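Local coordinates for protein glucanase (Klebsiella pneumoniae, PDB 5GY3) that probably hydrolyses internal beta-1,4-glucosidic linkages in cellulose and related beta-glucans, as a family 8 endoglucanase, at residues A218-P222 with W238-M242; A272-L276 with V302-K306. One frame throughout, in Å; residues are numbered along the deposited sequence.

In the fold
The two contacts are neighbours in the last third of the chain, their centres 12 Å apart on the same side of the protein's centre. Interaction 1 closes before interaction 2 opens, and helix 268-278 is where they meet. Val-273 CG1 lies 3.5 Å from Ile-219 O, and Met-242 SD comes within 3.7 Å of Arg-274 CA. Together they pack helices 220-228, 236-243, 268-278 and 293-307 of the (alpha/alpha)6 barrel. Interaction 1 lies beside the probable active site: the side chain of Ile-221 is about 10 Å from that of Asp-87, the predicted nucleophile, with which Arg-220 makes a long, weak ion pair. Interaction 2 lies away from that site.

Interaction 1 (A218-P222 with W238-M242); sequences AIRIP and WKAWM
The turn that leads into helix 220-228 meets the side of helix 236-243, with Pro-222 and Trp-238 the nearest backbone positions, their CA atoms 6.8 Å apart. This is packing within the (alpha/alpha)6-barrel fold of family 8 glycosyl hydrolases, and its centre is a proline-tryptophan CH-pi contact. Pro-222 turns the CB-CG-CD side of its ring to one face of the Trp-238 indole, the proline ring tilted against it: CD is 3.5 Å from the centroid of the six-membered ring and only 2° off the ring normal. CG of the same proline sits above the neighbouring rim, 3.6 Å from Trp-238 CE3, while CB reaches toward the five-membered ring.

Trp-238 gets there with CG anti to its carbonyl carbon (chi1 -60°), and a chi2 of 96° turns the indole broadside to the proline. Ile-221 approaches the far end of the same indole obliquely, its CB and CG2 both near CZ2, and the isoleucine stands roughly perpendicular to the tryptophan side chain. The carbonyl of Ala-218 comes in obliquely too, with O 3.4 Å from Trp-238 CH2. The same oxygen accepts the backbone N-H of Ile-221, which closes the turn.

Every touching residue is buried, and no hydrogen bond crosses between the segments; the contact is packing, largely apolar, with the one carbonyl oxygen against the indole. Thr-277 of helix 268-278 touches Pro-222, Trp-238 and Met-242, while Met-214 of strand 213-214 also packs on Trp-238. A further link is made one turn beyond the tryptophan: the Met-242 chain runs extended from CG and brings its terminal methyl, CE, near Pro-222 CG and to within 4.0 Å of Ile-219 CD1.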
loop_
_atom_site.group_PDB
_atom_site.type_symbol
_atom_site.label_atom_id
_atom_site.label_comp_id
_atom_site.label_asym_id
_atom_site.label_seq_id
_atom_site.Cartn_x
_atom_site.Cartn_y
_atom_site.Cartn_z
ATOM N N ALA A 218 -0.537 2.547 8.513
ATOM C CA ALA A 218 -1.356 1.452 9.031
ATOM C C ALA A 218 -2.807 1.537 8.579
ATOM O O ALA A 218 -3.464 0.493 8.443
ATOM C CB ALA A 218 -1.278 1.434 10.557
ATOM N N ILE A 219 -3.314 2.752 8.332
ATOM C CA ILE A 219 -4.704 2.918 7.916
ATOM C C ILE A 219 -4.986 2.214 6.589
ATOM O O ILE A 219 -6.144 1.924 6.277
ATOM C CB ILE A 219 -5.038 4.425 7.854
ATOM C CG1 ILE A 219 -6.548 4.646 7.729
ATOM C CG2 ILE A 219 -4.313 5.084 6.688
ATOM C CD1 ILE A 219 -7.341 3.998 8.848
ATOM N N ARG A 220 -3.957 1.896 5.798
ATOM C CA ARG A 220 -4.192 1.130 4.577
ATOM C C ARG A 220 -4.532 -0.332 4.851
ATOM O O ARG A 220 -5.041 -1.008 3.950
ATOM C CB ARG A 220 -2.970 1.212 3.655
ATOM C CG ARG A 220 -2.823 2.581 3.034
ATOM C CD ARG A 220 -1.760 2.597 1.952
ATOM N NE ARG A 220 -0.487 2.082 2.452
ATOM C CZ ARG A 220 0.518 2.841 2.874
ATOM N NH1 ARG A 220 0.395 4.163 2.855
ATOM N NH2 ARG A 220 1.647 2.276 3.308
ATOM N N ILE A 221 -4.255 -0.832 6.061
ATOM C CA ILE A 221 -4.511 -2.244 6.358
ATOM C C ILE A 221 -5.987 -2.594 6.208
ATOM O O ILE A 221 -6.303 -3.581 5.519
ATOM C CB ILE A 221 -3.942 -2.595 7.748
ATOM C CG1 ILE A 221 -2.420 -2.407 7.753
ATOM C CG2 ILE A 221 -4.340 -4.024 8.200
ATOM C CD1 ILE A 221 -1.766 -2.460 9.163
ATOM N N PRO A 222 -6.934 -1.863 6.806
ATOM C CA PRO A 222 -8.345 -2.210 6.586
ATOM C C PRO A 222 -8.782 -2.014 5.150
ATOM O O PRO A 222 -9.679 -2.726 4.676
ATOM C CB PRO A 222 -9.097 -1.279 7.547
ATOM C CG PRO A 222 -8.131 -0.157 7.833
ATOM C CD PRO A 222 -6.781 -0.801 7.820
ATOM N N TRP A 238 -10.464 -3.072 13.685
ATOM C CA TRP A 238 -10.637 -1.823 12.952
ATOM C C TRP A 238 -12.067 -1.319 13.067
ATOM O O TRP A 238 -12.306 -0.137 13.351
ATOM C CB TRP A 238 -10.262 -2.040 11.486
ATOM C CG TRP A 238 -8.844 -2.473 11.346
ATOM C CD1 TRP A 238 -8.369 -3.751 11.235
ATOM C CD2 TRP A 238 -7.705 -1.615 11.333
ATOM N NE1 TRP A 238 -6.991 -3.735 11.142
ATOM C CE2 TRP A 238 -6.562 -2.434 11.206
ATOM C CE3 TRP A 238 -7.542 -0.233 11.413
ATOM C CZ2 TRP A 238 -5.268 -1.909 11.151
ATOM C CZ3 TRP A 238 -6.264 0.291 11.353
ATOM C CH2 TRP A 238 -5.140 -0.547 11.227
ATOM N N LYS A 239 -13.030 -2.212 12.854
ATOM C CA LYS A 239 -14.430 -1.839 12.992
ATOM C C LYS A 239 -14.741 -1.410 14.419
ATOM O O LYS A 239 -15.423 -0.402 14.634
ATOM C CB LYS A 239 -15.314 -3.012 12.571
ATOM C CG LYS A 239 -15.225 -3.353 11.077
ATOM C CD LYS A 239 -16.064 -4.593 10.746
ATOM C CE LYS A 239 -16.272 -4.717 9.243
ATOM N NZ LYS A 239 -16.912 -6.008 8.866
ATOM N N ALA A 240 -14.225 -2.152 15.407
ATOM C CA ALA A 240 -14.505 -1.828 16.807
ATOM C C ALA A 240 -13.964 -0.456 17.180
ATOM O O ALA A 240 -14.644 0.326 17.856
ATOM C CB ALA A 240 -13.917 -2.894 17.734
ATOM N N TRP A 241 -12.743 -0.140 16.745
ATOM C CA TRP A 241 -12.161 1.148 17.094
ATOM C C TRP A 241 -12.908 2.285 16.410
ATOM O O TRP A 241 -13.260 3.283 17.051
ATOM C CB TRP A 241 -10.675 1.169 16.726
ATOM C CG TRP A 241 -10.012 2.445 17.165
ATOM C CD1 TRP A 241 -9.719 2.812 18.447
ATOM C CD2 TRP A 241 -9.562 3.519 16.325
ATOM N NE1 TRP A 241 -9.114 4.052 18.457
ATOM C CE2 TRP A 241 -9.009 4.508 17.170
ATOM C CE3 TRP A 241 -9.585 3.745 14.942
ATOM C CZ2 TRP A 241 -8.467 5.703 16.676
ATOM C CZ3 TRP A 241 -9.045 4.940 14.450
ATOM C CH2 TRP A 241 -8.506 5.900 15.321
ATOM N N MET A 242 -13.179 2.147 15.110
ATOM C CA MET A 242 -13.891 3.202 14.398
ATOM C C MET A 242 -15.323 3.356 14.909
ATOM O O MET A 242 -15.833 4.479 15.008
ATOM C CB MET A 242 -13.869 2.915 12.901
ATOM C CG MET A 242 -12.454 2.950 12.330
ATOM S SD MET A 242 -12.435 2.446 10.603
ATOM C CE MET A 242 -10.664 2.402 10.305
#

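Interaction 2 (A272-L276 with V302-K306); sequences AVRDL and VWLAK
Val-302 points its side chain at helix 268-278, and both of its methyls adjoin Ala-272. CG1 takes one branch of the contact, 3.5 Å from Ala-272 O and 3.8 Å from Leu-276 CB. CG2 takes the other, meeting Val-273 CG2 at 3.7 Å in an oblique crossing and lying near the Ala-272 methyl. With CG1 anti to the backbone N (chi1 164°), the valine fork straddles the Ala-272 position, and its CA is the one nearest Val-273 across the contact.

Leu-276 answers from the opposite helix. It lies alongside Val-302, the two side chains pointing opposite ways, and continues toward the next turn, where its two methyls part: CD2 rests 4.0 Å from Ala-305 CB, and CD1 presses on the aliphatic part of Lys-306, 3.5 Å from CG. That last pair is tighter than ordinary van der Waals contact and is the tightest carbon-carbon approach between the two segments. The lysine also runs counter to the leucine, and it bends at chi3 (74°) beyond the methylene that is touched.

No hydrogen bond links the two segments. Ala-272 O nevertheless has two partners, the backbone N-H of Leu-276 and the side-chain amide of Gln-282, which also packs against Val-302 and Lys-306. Leu-223 and Ser-226 of helix 220-228 touch Leu-276, and Trp-227 of that helix touches Ala-305.

The segment axes approach to 10.3 Å at 22°, with both helices running in nearly the same N-to-C direction. The contact thus joins helix 268-278 to the last helix of the chain, 293-307, within the (alpha/alpha)6 barrel of glycoside hydrolase family 8.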
loop_
_atom_site.group_PDB
_atom_site.type_symbol
_atom_site.label_atom_id
_atom_site.label_comp_id
_atom_site.label_asym_id
_atom_site.label_seq_id
_atom_site.Cartn_x
_atom_site.Cartn_y
_atom_site.Cartn_z
ATOM N N ALA A 272 -12.755 8.131 3.920
ATOM C CA ALA A 272 -13.227 7.129 2.967
ATOM C C ALA A 272 -12.826 5.720 3.396
ATOM O O ALA A 272 -13.610 4.776 3.258
ATOM C CB ALA A 272 -12.697 7.445 1.569
ATOM N N VAL A 273 -11.622 5.554 3.945
ATOM C CA VAL A 273 -11.252 4.240 4.473
ATOM C C VAL A 273 -12.131 3.864 5.661
ATOM O O VAL A 273 -12.527 2.702 5.816
ATOM C CB VAL A 273 -9.756 4.206 4.845
ATOM C CG1 VAL A 273 -9.408 2.905 5.591
ATOM C CG2 VAL A 273 -8.906 4.339 3.594
ATOM N N ARG A 274 -12.434 4.830 6.534
ATOM C CA ARG A 274 -13.340 4.556 7.646
ATOM C C ARG A 274 -14.696 4.075 7.136
ATOM O O ARG A 274 -15.237 3.081 7.635
ATOM C CB ARG A 274 -13.485 5.803 8.527
ATOM C CG ARG A 274 -14.441 5.660 9.716
ATOM C CD ARG A 274 -15.835 6.083 9.314
ATOM N NE ARG A 274 -16.777 6.056 10.424
ATOM C CZ ARG A 274 -18.086 5.945 10.251
ATOM N NH1 ARG A 274 -18.905 5.933 11.299
ATOM N NH2 ARG A 274 -18.566 5.828 9.019
ATOM N N ASP A 275 -15.261 4.775 6.139
ATOM C CA ASP A 275 -16.561 4.387 5.593
ATOM C C ASP A 275 -16.500 2.995 4.980
ATOM O O ASP A 275 -17.414 2.179 5.171
ATOM C CB ASP A 275 -17.031 5.389 4.535
ATOM C CG ASP A 275 -17.524 6.709 5.126
ATOM O OD1 ASP A 275 -17.788 6.780 6.342
ATOM O OD2 ASP A 275 -17.651 7.679 4.348
ATOM N N LEU A 276 -15.424 2.707 4.242
ATOM C CA LEU A 276 -15.249 1.369 3.685
ATOM C C LEU A 276 -15.191 0.322 4.788
ATOM O O LEU A 276 -15.822 -0.741 4.683
ATOM C CB LEU A 276 -13.984 1.318 2.819
ATOM C CG LEU A 276 -13.651 -0.030 2.163
ATOM C CD1 LEU A 276 -14.741 -0.448 1.164
ATOM C CD2 LEU A 276 -12.298 0.024 1.480
ATOM N N VAL A 302 -10.320 3.447 -2.372
ATOM C CA VAL A 302 -11.487 2.943 -1.654
ATOM C C VAL A 302 -12.607 2.615 -2.633
ATOM O O VAL A 302 -13.245 1.562 -2.540
ATOM C CB VAL A 302 -11.931 3.960 -0.581
ATOM C CG1 VAL A 302 -13.332 3.654 -0.091
ATOM C CG2 VAL A 302 -10.959 3.920 0.583
ATOM N N TRP A 303 -12.835 3.496 -3.609
ATOM C CA TRP A 303 -13.853 3.246 -4.623
ATOM C C TRP A 303 -13.526 2.001 -5.439
ATOM O O TRP A 303 -14.401 1.155 -5.672
ATOM C CB TRP A 303 -13.989 4.467 -5.530
ATOM C CG TRP A 303 -15.063 4.324 -6.569
ATOM C CD1 TRP A 303 -14.889 4.246 -7.921
ATOM C CD2 TRP A 303 -16.471 4.220 -6.335
ATOM N NE1 TRP A 303 -16.109 4.113 -8.544
ATOM C CE2 TRP A 303 -17.095 4.095 -7.593
ATOM C CE3 TRP A 303 -17.268 4.229 -5.184
ATOM C CZ2 TRP A 303 -18.479 3.977 -7.733
ATOM C CZ3 TRP A 303 -18.639 4.113 -5.322
ATOM C CH2 TRP A 303 -19.232 3.991 -6.589
ATOM N N LEU A 304 -12.260 1.861 -5.855
ATOM C CA LEU A 304 -11.823 0.671 -6.580
ATOM C C LEU A 304 -11.999 -0.590 -5.746
ATOM O O LEU A 304 -12.429 -1.632 -6.259
ATOM C CB LEU A 304 -10.362 0.829 -6.987
ATOM C CG LEU A 304 -9.788 -0.282 -7.852
ATOM C CD1 LEU A 304 -10.695 -0.540 -9.055
ATOM C CD2 LEU A 304 -8.412 0.119 -8.300
ATOM N N ALA A 305 -11.637 -0.527 -4.462
ATOM C CA ALA A 305 -11.835 -1.673 -3.584
ATOM C C ALA A 305 -13.301 -2.084 -3.542
ATOM O O ALA A 305 -13.622 -3.278 -3.588
ATOM C CB ALA A 305 -11.317 -1.348 -2.179
ATOM N N LYS A 306 -14.205 -1.105 -3.467
ATOM C CA LYS A 306 -15.630 -1.416 -3.508
ATOM C C LYS A 306 -16.005 -2.055 -4.838
ATOM O O LYS A 306 -16.717 -3.066 -4.867
ATOM C CB LYS A 306 -16.456 -0.154 -3.260
ATOM C CG LYS A 306 -16.314 0.382 -1.850
ATOM C CD LYS A 306 -16.782 1.832 -1.733
ATOM C CE LYS A 306 -18.291 1.917 -1.770
ATOM N NZ LYS A 306 -18.742 3.298 -2.080
#